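Local coordinates for protein 6-phosphogluconate dehydratase (Shewanella oneidensis, PDB 2GP4) that catalyses the dehydration of 6-phosphogluconate to 2-keto-3-deoxy-6-phosphogluconate, probably as a step of the Entner-Doudoroff pathway, at residues E150-A153 against M154-V158. Residues are numbered along the deposited sequence; the frame is centred on the assembly and turned at random.
Sequences EVIA and MATAV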
ATOM      1  N   GLU A 150      13.831   1.601   1.135  1.00 17.61           N
ATOM      2  CA  GLU A 150      14.921   0.843   1.737  1.00 18.07           C
ATOM      3  C   GLU A 150      15.902   1.782   2.442  1.00 18.07           C
ATOM      4  O   GLU A 150      16.396   1.472   3.544  1.00 18.08           O
ATOM      5  CB  GLU A 150      15.634  -0.023   0.691  1.00 18.26           C
ATOM      6  CG  GLU A 150      14.705  -0.986  -0.077  1.00 19.14           C
ATOM      7  CD  GLU A 150      14.105  -2.049   0.826  1.00 19.98           C
ATOM      8  OE1 GLU A 150      14.784  -3.067   1.074  1.00 21.26           O
ATOM      9  OE2 GLU A 150      12.963  -1.863   1.302  1.00 20.39           O
ATOM     10  N   VAL A 151      16.154   2.935   1.819  1.00 17.68           N
ATOM     11  CA  VAL A 151      17.045   3.941   2.388  1.00 17.40           C
ATOM     12  C   VAL A 151      16.466   4.499   3.690  1.00 17.34           C
ATOM     13  O   VAL A 151      17.188   4.603   4.680  1.00 17.24           O
ATOM     14  CB  VAL A 151      17.375   5.068   1.378  1.00 17.51           C
ATOM     15  CG1 VAL A 151      18.268   6.134   2.021  1.00 16.78           C
ATOM     16  CG2 VAL A 151      18.045   4.494   0.141  1.00 17.07           C
ATOM     17  N   ILE A 152      15.172   4.832   3.684  1.00 17.46           N
ATOM     18  CA  ILE A 152      14.442   5.313   4.884  1.00 17.55           C
ATOM     19  C   ILE A 152      14.481   4.287   6.030  1.00 17.81           C
ATOM     20  O   ILE A 152      14.721   4.650   7.183  1.00 17.45           O
ATOM     21  CB  ILE A 152      12.960   5.705   4.543  1.00 17.65           C
ATOM     22  CG1 ILE A 152      12.923   6.983   3.696  1.00 17.62           C
ATOM     23  CG2 ILE A 152      12.102   5.884   5.812  1.00 17.01           C
ATOM     24  CD1 ILE A 152      11.664   7.132   2.849  1.00 17.45           C
ATOM     25  N   ALA A 153      14.244   3.017   5.696  1.00 18.21           N
ATOM     26  CA  ALA A 153      14.359   1.906   6.643  1.00 19.21           C
ATOM     27  C   ALA A 153      15.735   1.838   7.317  1.00 19.98           C
ATOM     28  O   ALA A 153      15.834   1.671   8.534  1.00 19.64           O
ATOM     29  CB  ALA A 153      14.044   0.579   5.945  1.00 18.84           C
HETATM   30  N   MSE A 154      16.788   1.968   6.516  1.00 20.98           N
HETATM   31  CA  MSE A 154      18.152   1.932   7.026  1.00 22.89           C
HETATM   32  C   MSE A 154      18.458   3.166   7.858  1.00 21.19           C
HETATM   33  O   MSE A 154      19.080   3.066   8.918  1.00 21.09           O
HETATM   34  CB  MSE A 154      19.159   1.798   5.881  1.00 22.27           C
HETATM   35  CG  MSE A 154      18.968   0.543   5.081  1.00 25.10           C
HETATM   36 SE   MSE A 154      20.215   0.380   3.604  1.00 29.59          SE
HETATM   37  CE  MSE A 154      21.327  -1.009   4.327  1.00 28.99           C
ATOM     38  N   ALA A 155      18.016   4.325   7.374  1.00 20.50           N
ATOM     39  CA  ALA A 155      18.235   5.586   8.080  1.00 19.90           C
ATOM     40  C   ALA A 155      17.527   5.609   9.441  1.00 19.44           C
ATOM     41  O   ALA A 155      18.034   6.199  10.388  1.00 19.22           O
ATOM     42  CB  ALA A 155      17.810   6.774   7.214  1.00 19.74           C
ATOM     43  N   THR A 156      16.365   4.963   9.518  1.00 19.20           N
ATOM     44  CA  THR A 156      15.628   4.791  10.768  1.00 19.33           C
ATOM     45  C   THR A 156      16.441   3.944  11.747  1.00 19.35           C
ATOM     46  O   THR A 156      16.582   4.304  12.924  1.00 19.08           O
ATOM     47  CB  THR A 156      14.223   4.159  10.514  1.00 19.45           C
ATOM     48  OG1 THR A 156      13.475   5.013   9.641  1.00 19.71           O
ATOM     49  CG2 THR A 156      13.430   3.968  11.813  1.00 18.80           C
ATOM     50  N   ALA A 157      16.986   2.838  11.241  1.00 19.69           N
ATOM     51  CA  ALA A 157      17.820   1.928  12.028  1.00 20.18           C
ATOM     52  C   ALA A 157      19.029   2.640  12.627  1.00 20.58           C
ATOM     53  O   ALA A 157      19.356   2.418  13.789  1.00 20.40           O
ATOM     54  CB  ALA A 157      18.266   0.741  11.187  1.00 20.04           C
ATOM     55  N   VAL A 158      19.673   3.498  11.837  1.00 21.23           N
ATOM     56  CA  VAL A 158      20.809   4.289  12.318  1.00 22.08           C
ATOM     57  C   VAL A 158      20.403   5.212  13.472  1.00 22.75           C
ATOM     58  O   VAL A 158      21.116   5.303  14.479  1.00 22.86           O
ATOM     59  CB  VAL A 158      21.467   5.134  11.194  1.00 22.06           C
ATOM     60  CG1 VAL A 158      22.665   5.904  11.735  1.00 21.96           C
ATOM     61  CG2 VAL A 158      21.888   4.261  10.031  1.00 21.78           C
TER
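Glu150 to Ala153 offer their carbonyls, one after another, to the amides of Met154 to Ala157, so residues 150-153 and 154-158 are successive turns of a single alpha-helix. The i to i+4 bonds run from 2.8 Å, Ala155 N to Val151 O, up to 3.2 Å, Ala157 N to Ala153 O, and Val158 N carries the ladder on to Met154 O. Ile152 O takes a second donor. Besides Thr156 N, at 2.9 Å, it accepts the hydroxyl of Thr156, with OG1 2.8 Å from Ile152 O, and the two come in from opposite faces of the carbonyl plane. OG1 sits 37° out of that plane, above it and away from a lone pair. What brings it there is the threonine chi1 of -60°, which sets OG1 beside its own backbone N and folds it back over the preceding turn. This is the familiar intrahelical threonine bond, and it gives a buried hydroxyl a partner inside helix 145-160, in the largely helical N-terminal part of the dehydratase. On the same side, Ile152 CG2 lies 4.2 Å from Thr156 OG1, and both side chains pack on Leu181 of helix 179-186, while Ala153 meets Ile183 there. Met154, a selenomethionine, goes another way: with chi1 at -61° its CG stands beside the backbone N and rests 3.1 Å from Glu150 O, and a bend at the last torsion carries CE off from that oxygen. The Glu150 carboxylate takes no part in the ladder; its OE1 accepts a hydrogen bond from Ser620 N, near the C-terminus of the chain.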